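Local coordinates for protein enoyl-CoA hydratase subunit I (PDB 2PBP) that probably catalyses the reversible addition of water to enoyl-CoA thioesters, at residues I120-A125 with G175-V180; A100-L105 with A126-P131; G16-A21 with R51-T56. All blocks are in the same frame, centred on the assembly; numbering follows the deposited sequence.

Contact 1. Residues I120-A125 with G175-V180; sequences IVASSA and GIVNRV
Ala122 N gives an almost straight hydrogen bond (174°) to Arg179 O at 2.9 Å, and Asn178 N reaches Ile120 O, also at 2.9 Å, in the plane of the carbonyl but in a less straight bond (149°). Together they set a short parallel ladder with Val121 opposite Arg179 and Ala122 opposite Val180, where Val180 CA adds a close CA-H...O contact of 3.1 Å to Ala122 O. The Asn178 amide also lies beside Ile120 N, its exact orientation being uncertain. A leucine in place of Asn178 would keep the backbone bond to Ile120 O, yet would probably set hydrocarbon against Ile120 N and deprive that N-H of a nearby polar group. At this end the second subunit closes in, its Lys154 packing on Ile120 and its Arg155 on Asn178.

On one face of the ladder the first torsion of Arg179 (chi1 73°) places CG alongside Val121 CG1, at 3.8 Å; further out, its guanidinium forms a salt bridge to Glu189 of helix 186-198. On the other face Val180 CG1 lies 3.6 Å from Ala122 O, and Val177 crosses Ile120 nearly at right angles. Val177 CG2 meets Ile120 CG2 at 3.9 Å, while its CG1 touches Ala122 CB and comes 3.5 Å from Ile120 O. Ile120 CD1 comes within 3.4 Å of Ile176 O, a buried oxygen that has no polar partner in the model.

Strand 179-181 is the outermost of its sheet within the crotonase-type chain, entered just after Gly175 ends helix 168-173 in a Schellman motif. Backbone bonds, carried on by Ala122 with Val181, set its register, and aliphatic side chains fill the face beside Ile120 and Val177.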
loop_
_atom_site.group_PDB
_atom_site.type_symbol
_atom_site.label_atom_id
_atom_site.label_comp_id
_atom_site.label_asym_id
_atom_site.label_seq_id
_atom_site.Cartn_x
_atom_site.Cartn_y
_atom_site.Cartn_z
ATOM N N ILE A 120 -2.611 5.596 -12.743
ATOM C CA ILE A 120 -3.429 5.772 -13.934
ATOM C C ILE A 120 -4.286 7.032 -13.815
ATOM O O ILE A 120 -5.053 7.178 -12.868
ATOM C CB ILE A 120 -4.377 4.572 -14.161
ATOM C CG1 ILE A 120 -3.578 3.273 -14.299
ATOM C CG2 ILE A 120 -5.228 4.813 -15.403
ATOM C CD1 ILE A 120 -4.402 1.993 -14.172
ATOM N N VAL A 121 -4.130 7.946 -14.767
ATOM C CA VAL A 121 -4.932 9.166 -14.804
ATOM C C VAL A 121 -5.821 8.922 -16.010
ATOM O O VAL A 121 -5.320 8.687 -17.111
ATOM C CB VAL A 121 -4.078 10.419 -15.049
ATOM C CG1 VAL A 121 -4.980 11.644 -15.163
ATOM C CG2 VAL A 121 -3.080 10.596 -13.914
ATOM N N ALA A 122 -7.135 8.968 -15.811
ATOM C CA ALA A 122 -8.048 8.687 -16.907
ATOM C C ALA A 122 -8.967 9.821 -17.309
ATOM O O ALA A 122 -9.345 10.665 -16.498
ATOM C CB ALA A 122 -8.886 7.452 -16.570
ATOM N N SER A 123 -9.312 9.815 -18.591
ATOM C CA SER A 123 -10.232 10.780 -19.167
ATOM C C SER A 123 -11.630 10.226 -18.937
ATOM O O SER A 123 -11.794 9.056 -18.588
ATOM C CB SER A 123 -9.990 10.912 -20.673
ATOM O OG SER A 123 -11.140 11.421 -21.333
ATOM N N SER A 124 -12.635 11.071 -19.131
ATOM C CA SER A 124 -14.014 10.640 -18.985
ATOM C C SER A 124 -14.356 9.786 -20.206
ATOM O O SER A 124 -15.355 9.075 -20.227
ATOM C CB SER A 124 -14.943 11.855 -18.914
ATOM O OG SER A 124 -14.692 12.632 -17.757
ATOM N N ALA A 125 -13.508 9.869 -21.226
ATOM C CA ALA A 125 -13.701 9.119 -22.458
ATOM C C ALA A 125 -13.180 7.692 -22.309
ATOM O O ALA A 125 -13.335 6.867 -23.210
ATOM C CB ALA A 125 -12.971 9.812 -23.606
ATOM N N GLY A 175 -10.280 1.778 -6.965
ATOM C CA GLY A 175 -8.873 1.952 -6.655
ATOM C C GLY A 175 -7.935 1.559 -7.780
ATOM O O GLY A 175 -6.735 1.379 -7.566
ATOM N N ILE A 176 -8.487 1.406 -8.980
ATOM C CA ILE A 176 -7.685 1.052 -10.145
ATOM C C ILE A 176 -7.140 2.336 -10.772
ATOM O O ILE A 176 -5.969 2.407 -11.151
ATOM C CB ILE A 176 -8.530 0.300 -11.190
ATOM C CG1 ILE A 176 -9.066 -1.000 -10.581
ATOM C CG2 ILE A 176 -7.690 0.018 -12.431
ATOM C CD1 ILE A 176 -10.180 -1.673 -11.378
ATOM N N VAL A 177 -8.005 3.342 -10.878
ATOM C CA VAL A 177 -7.639 4.638 -11.443
ATOM C C VAL A 177 -7.442 5.647 -10.312
ATOM O O VAL A 177 -8.230 5.695 -9.365
ATOM C CB VAL A 177 -8.729 5.152 -12.415
ATOM C CG1 VAL A 177 -8.524 6.636 -12.710
ATOM C CG2 VAL A 177 -8.672 4.356 -13.719
ATOM N N ASN A 178 -6.388 6.449 -10.414
ATOM C CA ASN A 178 -6.078 7.434 -9.381
ATOM C C ASN A 178 -6.938 8.695 -9.451
ATOM O O ASN A 178 -7.306 9.261 -8.418
ATOM C CB ASN A 178 -4.592 7.790 -9.448
ATOM C CG ASN A 178 -3.697 6.626 -9.025
ATOM O OD1 ASN A 178 -3.504 6.373 -7.835
ATOM N ND2 ASN A 178 -3.163 5.906 -10.002
ATOM N N ARG A 179 -7.254 9.139 -10.662
ATOM C CA ARG A 179 -8.091 10.320 -10.837
ATOM C C ARG A 179 -8.679 10.372 -12.238
ATOM O O ARG A 179 -8.116 9.819 -13.187
ATOM C CB ARG A 179 -7.295 11.600 -10.567
ATOM C CG ARG A 179 -6.288 11.957 -11.641
ATOM C CD ARG A 179 -5.655 13.315 -11.370
ATOM N NE ARG A 179 -6.657 14.365 -11.198
ATOM C CZ ARG A 179 -6.379 15.665 -11.162
ATOM N NH1 ARG A 179 -5.125 16.081 -11.290
ATOM N NH2 ARG A 179 -7.353 16.550 -10.997
ATOM N N VAL A 180 -9.819 11.046 -12.357
ATOM C CA VAL A 180 -10.511 11.179 -13.628
ATOM C C VAL A 180 -10.689 12.656 -13.962
ATOM O O VAL A 180 -11.060 13.456 -13.102
ATOM C CB VAL A 180 -11.904 10.513 -13.566
ATOM C CG1 VAL A 180 -12.606 10.632 -14.907
ATOM C CG2 VAL A 180 -11.759 9.053 -13.155
#

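Contact 2. Residues A100-L105 with A126-P131; sequences AAVNGL and AEFGFP
Gly104 O is the polar atom on which Ala126 closes: Ala126 CA approaches it at 3.3 Å in a CA-H...O contact, and Ala126 CB lies 3.5 Å from the same oxygen. In this crotonase-type fold the two segments meet where the chain passes from the larger sheet to the smaller one. Strand 98-102 belongs to the first, whereas strands 105-107 and 127-129 are parallel neighbours in the second; helix 109-115 and strand 119-123 intervene between them along the chain. The pairing of Leu105 with Glu127 at the beginning of these two strands is loose.

Val102 is the centre of the apolar part. It and Phe128 come from opposite directions, and both branches of the valine reach the CE1 end of the ring obliquely: CG1 is 3.8 Å from Phe128 CE1, and CG2 is 3.9 Å from that same CE1. Val102 CG1 stands anti to the backbone N (chi1 -172°), which also brings it to 3.8 Å from Ala126 CB. The Ala126 methyl faces this branch and the two carbonyl oxygens, of Val102 and Gly104, together. Although the CB of Phe128 starts off away from 100-105, its first torsion (chi1 -55°) swings the ring back toward Val102. Phe111 of helix 109-115 meets the ring with planes at about 45°, and Val177 touches it as well.

Just before Gly104 the turn is anchored by Asn103, whose side-chain amide bonds to Gly57 N and Ala61 O. Beyond it Leu105 and Glu127 run alongside each other, the carboxylate making a salt bridge to Arg165 through OE1, the oxygen against which Leu105 CD2 rests at 3.8 Å.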
loop_
_atom_site.group_PDB
_atom_site.type_symbol
_atom_site.label_atom_id
_atom_site.label_comp_id
_atom_site.label_asym_id
_atom_site.label_seq_id
_atom_site.Cartn_x
_atom_site.Cartn_y
_atom_site.Cartn_z
ATOM N N ALA A 100 0.001 6.032 -16.721
ATOM C CA ALA A 100 -0.788 5.824 -17.919
ATOM C C ALA A 100 -1.826 6.931 -17.996
ATOM O O ALA A 100 -2.579 7.141 -17.053
ATOM C CB ALA A 100 -1.482 4.460 -17.878
ATOM N N ALA A 101 -1.834 7.657 -19.110
ATOM C CA ALA A 101 -2.821 8.708 -19.332
ATOM C C ALA A 101 -3.805 8.063 -20.302
ATOM O O ALA A 101 -3.614 8.108 -21.516
ATOM C CB ALA A 101 -2.172 9.934 -19.966
ATOM N N VAL A 102 -4.844 7.443 -19.754
ATOM C CA VAL A 102 -5.830 6.745 -20.571
ATOM C C VAL A 102 -6.856 7.701 -21.171
ATOM O O VAL A 102 -7.804 8.121 -20.510
ATOM C CB VAL A 102 -6.523 5.648 -19.741
ATOM C CG1 VAL A 102 -7.405 4.784 -20.640
ATOM C CG2 VAL A 102 -5.462 4.778 -19.065
ATOM N N ASN A 103 -6.636 8.028 -22.441
ATOM C CA ASN A 103 -7.463 8.958 -23.205
ATOM C C ASN A 103 -8.738 8.374 -23.794
ATOM O O ASN A 103 -9.541 9.107 -24.374
ATOM C CB ASN A 103 -6.638 9.539 -24.347
ATOM C CG ASN A 103 -6.042 8.460 -25.226
ATOM O OD1 ASN A 103 -5.165 7.709 -24.790
ATOM N ND2 ASN A 103 -6.521 8.365 -26.464
ATOM N N GLY A 104 -8.923 7.065 -23.667
ATOM C CA GLY A 104 -10.113 6.443 -24.217
ATOM C C GLY A 104 -10.169 4.955 -23.942
ATOM O O GLY A 104 -9.809 4.511 -22.854
ATOM N N LEU A 105 -10.622 4.186 -24.927
ATOM C CA LEU A 105 -10.729 2.741 -24.777
ATOM C C LEU A 105 -9.402 2.084 -24.417
ATOM O O LEU A 105 -8.376 2.340 -25.045
ATOM C CB LEU A 105 -11.249 2.106 -26.069
ATOM C CG LEU A 105 -12.621 2.513 -26.604
ATOM C CD1 LEU A 105 -12.869 1.805 -27.928
ATOM C CD2 LEU A 105 -13.701 2.161 -25.596
ATOM N N ALA A 126 -12.570 7.402 -21.163
ATOM C CA ALA A 126 -11.987 6.086 -20.923
ATOM C C ALA A 126 -12.929 4.994 -20.433
ATOM O O ALA A 126 -13.834 5.230 -19.634
ATOM C CB ALA A 126 -10.811 6.218 -19.954
ATOM N N GLU A 127 -12.682 3.787 -20.926
ATOM C CA GLU A 127 -13.436 2.599 -20.552
ATOM C C GLU A 127 -12.405 1.483 -20.484
ATOM O O GLU A 127 -11.495 1.433 -21.304
ATOM C CB GLU A 127 -14.503 2.262 -21.595
ATOM C CG GLU A 127 -15.766 3.101 -21.485
ATOM C CD GLU A 127 -16.916 2.520 -22.290
ATOM O OE1 GLU A 127 -16.830 2.517 -23.536
ATOM O OE2 GLU A 127 -17.903 2.060 -21.674
ATOM N N PHE A 128 -12.548 0.601 -19.504
ATOM C CA PHE A 128 -11.612 -0.501 -19.318
ATOM C C PHE A 128 -12.369 -1.818 -19.352
ATOM O O PHE A 128 -13.469 -1.919 -18.811
ATOM C CB PHE A 128 -10.910 -0.366 -17.965
ATOM C CG PHE A 128 -10.217 0.952 -17.768
ATOM C CD1 PHE A 128 -8.876 1.104 -18.104
ATOM C CD2 PHE A 128 -10.907 2.044 -17.242
ATOM C CE1 PHE A 128 -8.226 2.322 -17.919
ATOM C CE2 PHE A 128 -10.269 3.268 -17.052
ATOM C CZ PHE A 128 -8.924 3.408 -17.391
ATOM N N GLY A 129 -11.786 -2.831 -19.979
ATOM C CA GLY A 129 -12.465 -4.112 -20.029
ATOM C C GLY A 129 -11.643 -5.220 -20.651
ATOM O O GLY A 129 -10.603 -4.967 -21.261
ATOM N N PHE A 130 -12.125 -6.449 -20.494
ATOM C CA PHE A 130 -11.471 -7.637 -21.033
ATOM C C PHE A 130 -12.477 -8.415 -21.872
ATOM O O PHE A 130 -13.095 -9.367 -21.398
ATOM C CB PHE A 130 -10.958 -8.519 -19.895
ATOM C CG PHE A 130 -9.787 -7.937 -19.164
ATOM C CD1 PHE A 130 -8.578 -7.730 -19.821
ATOM C CD2 PHE A 130 -9.891 -7.587 -17.823
ATOM C CE1 PHE A 130 -7.486 -7.183 -19.151
ATOM C CE2 PHE A 130 -8.806 -7.040 -17.142
ATOM C CZ PHE A 130 -7.600 -6.838 -17.809
ATOM N N PRO A 131 -12.653 -8.012 -23.136
ATOM C CA PRO A 131 -13.596 -8.677 -24.035
ATOM C C PRO A 131 -13.091 -10.007 -24.587
ATOM O O PRO A 131 -13.808 -10.678 -25.330
ATOM C CB PRO A 131 -13.812 -7.634 -25.126
ATOM C CG PRO A 131 -12.454 -7.016 -25.244
ATOM C CD PRO A 131 -12.047 -6.835 -23.787
#

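Contact 3. Residues G16-A21 with R51-T56; sequences GIIELA and RVIVLT
Ile17 folds its tip onto Val54: CD1 presses against Val54 CB at 3.3 Å, closer than usual carbon packing, and touches CG2 at 3.7 Å. Two bends bring it there, CG1 lying beside the backbone N (chi1 -54°) and CD1 curling again beyond it (chi2 -59°), so that the methyl reaches across to the neighbouring strand. On the opposite face Ile18 keeps its outer chain extended and fits between two residues. Its CB meets Leu55 CD2 at 3.7 Å, and its CD1 lies 3.8 Å from that methyl and 4.1 Å from Ile53 CG2. Gly16, opposite Ile53, adds no bump of its own.

The two strands are the parallel pair of a beta-alpha-beta crossover, connected through helix 31-46, and their axes approach to 4.7 Å and diverge by 17°. That helix covers Ile18 and Leu20, whereas helix 186-198 lies against Ile17 and Val54. Five backbone hydrogen bonds alternate between the strands, from Gly16 N to Val52 O at one end to Leu20 N to Thr56 O at the other. There, Leu20 CG overhangs the Thr56 carbonyl oxygen at 3.6 Å, while Glu19 carries its carboxylate outward to a salt bridge with Arg58.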
loop_
_atom_site.group_PDB
_atom_site.type_symbol
_atom_site.label_atom_id
_atom_site.label_comp_id
_atom_site.label_asym_id
_atom_site.label_seq_id
_atom_site.Cartn_x
_atom_site.Cartn_y
_atom_site.Cartn_z
ATOM N N GLY A 16 9.381 11.558 -19.763
ATOM C CA GLY A 16 9.456 10.924 -21.065
ATOM C C GLY A 16 8.051 10.500 -21.448
ATOM O O GLY A 16 7.354 9.868 -20.654
ATOM N N ILE A 17 7.630 10.860 -22.657
ATOM C CA ILE A 17 6.294 10.517 -23.127
ATOM C C ILE A 17 6.341 9.519 -24.280
ATOM O O ILE A 17 7.097 9.690 -25.237
ATOM C CB ILE A 17 5.517 11.779 -23.612
ATOM C CG1 ILE A 17 5.495 12.846 -22.514
ATOM C CG2 ILE A 17 4.100 11.400 -24.014
ATOM C CD1 ILE A 17 4.856 12.464 -21.160
ATOM N N ILE A 18 5.534 8.471 -24.177
ATOM C CA ILE A 18 5.446 7.482 -25.236
ATOM C C ILE A 18 3.989 7.475 -25.687
ATOM O O ILE A 18 3.087 7.121 -24.925
ATOM C CB ILE A 18 5.847 6.077 -24.748
ATOM C CG1 ILE A 18 7.334 6.072 -24.364
ATOM C CG2 ILE A 18 5.569 5.056 -25.838
ATOM C CD1 ILE A 18 7.784 4.859 -23.552
ATOM N N GLU A 19 3.763 7.897 -26.924
ATOM C CA GLU A 19 2.420 7.957 -27.477
ATOM C C GLU A 19 2.214 6.856 -28.506
ATOM O O GLU A 19 2.925 6.798 -29.509
ATOM C CB GLU A 19 2.191 9.333 -28.120
ATOM C CG GLU A 19 0.934 9.441 -28.969
ATOM C CD GLU A 19 0.799 10.801 -29.637
ATOM O OE1 GLU A 19 1.842 11.418 -29.947
ATOM O OE2 GLU A 19 -0.345 11.246 -29.867
ATOM N N LEU A 20 1.259 5.967 -28.246
ATOM C CA LEU A 20 0.964 4.902 -29.202
ATOM C C LEU A 20 0.451 5.657 -30.422
ATOM O O LEU A 20 -0.461 6.481 -30.305
ATOM C CB LEU A 20 -0.109 3.959 -28.650
ATOM C CG LEU A 20 0.181 3.398 -27.252
ATOM C CD1 LEU A 20 -0.817 2.296 -26.923
ATOM C CD2 LEU A 20 1.599 2.857 -27.196
ATOM N N ALA A 21 1.033 5.379 -31.585
ATOM C CA ALA A 21 0.671 6.097 -32.801
ATOM C C ALA A 21 0.024 5.315 -33.942
ATOM O O ALA A 21 0.417 5.469 -35.102
ATOM C CB ALA A 21 1.897 6.838 -33.324
ATOM N N ARG A 51 12.775 11.025 -15.213
ATOM C CA ARG A 51 12.346 10.662 -13.870
ATOM C C ARG A 51 10.946 10.062 -13.831
ATOM O O ARG A 51 10.581 9.381 -12.872
ATOM C CB ARG A 51 12.409 11.889 -12.963
ATOM C CG ARG A 51 13.796 12.499 -12.877
ATOM C CD ARG A 51 13.852 13.602 -11.831
ATOM N NE ARG A 51 15.218 14.069 -11.619
ATOM C CZ ARG A 51 15.590 14.852 -10.610
ATOM N NH1 ARG A 51 14.695 15.260 -9.716
ATOM N NH2 ARG A 51 16.858 15.222 -10.493
ATOM N N VAL A 52 10.163 10.324 -14.872
ATOM C CA VAL A 52 8.803 9.799 -14.969
ATOM C C VAL A 52 8.503 9.478 -16.429
ATOM O O VAL A 52 8.899 10.216 -17.334
ATOM C CB VAL A 52 7.750 10.823 -14.466
ATOM C CG1 VAL A 52 6.363 10.177 -14.431
ATOM C CG2 VAL A 52 8.129 11.335 -13.083
ATOM N N ILE A 53 7.813 8.367 -16.649
ATOM C CA ILE A 53 7.439 7.942 -17.989
ATOM C C ILE A 53 5.919 7.957 -18.067
ATOM O O ILE A 53 5.241 7.427 -17.187
ATOM C CB ILE A 53 7.942 6.507 -18.279
ATOM C CG1 ILE A 53 9.471 6.469 -18.210
ATOM C CG2 ILE A 53 7.436 6.034 -19.640
ATOM C CD1 ILE A 53 10.077 5.069 -18.137
ATOM N N VAL A 54 5.389 8.576 -19.116
ATOM C CA VAL A 54 3.946 8.644 -19.315
ATOM C C VAL A 54 3.572 7.930 -20.609
ATOM O O VAL A 54 4.177 8.173 -21.653
ATOM C CB VAL A 54 3.454 10.110 -19.397
ATOM C CG1 VAL A 54 1.977 10.150 -19.786
ATOM C CG2 VAL A 54 3.665 10.804 -18.060
ATOM N N LEU A 55 2.591 7.039 -20.525
ATOM C CA LEU A 55 2.117 6.306 -21.692
ATOM C C LEU A 55 0.725 6.820 -22.024
ATOM O O LEU A 55 -0.102 7.011 -21.130
ATOM C CB LEU A 55 2.015 4.806 -21.407
ATOM C CG LEU A 55 3.236 4.026 -20.925
ATOM C CD1 LEU A 55 2.869 2.549 -20.846
ATOM C CD2 LEU A 55 4.404 4.236 -21.872
ATOM N N THR A 56 0.466 7.045 -23.305
ATOM C CA THR A 56 -0.845 7.509 -23.722
ATOM C C THR A 56 -1.072 7.119 -25.178
ATOM O O THR A 56 -0.138 6.722 -25.877
ATOM C CB THR A 56 -0.979 9.040 -23.550
ATOM O OG1 THR A 56 -2.365 9.400 -23.571
ATOM C CG2 THR A 56 -0.256 9.777 -24.669
#

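Contacts 3 and 1 are strand pairs of the larger sheet, whose order runs 15-20, 52-57, 98-102, 119-123, 179-181, and contact 2 leads from its strand 98-102 to the smaller sheet. The centres of contacts 3 and 1 are 16 Å apart and their nearest atoms about 7 Å apart; strand 98-102 bridges them. On one side Ala101 N and Leu55 O, and Ala101 O and Thr56 OG1, are probable hydrogen-bond pairs, each at 2.7 Å; on the other, Val121 N probably bonds to Ala100 O at 2.9 Å. Contacts 1 and 2, centred 9 Å apart, are also continuous in sequence, since Ala125 leads directly into Ala126 and so into the smaller sheet.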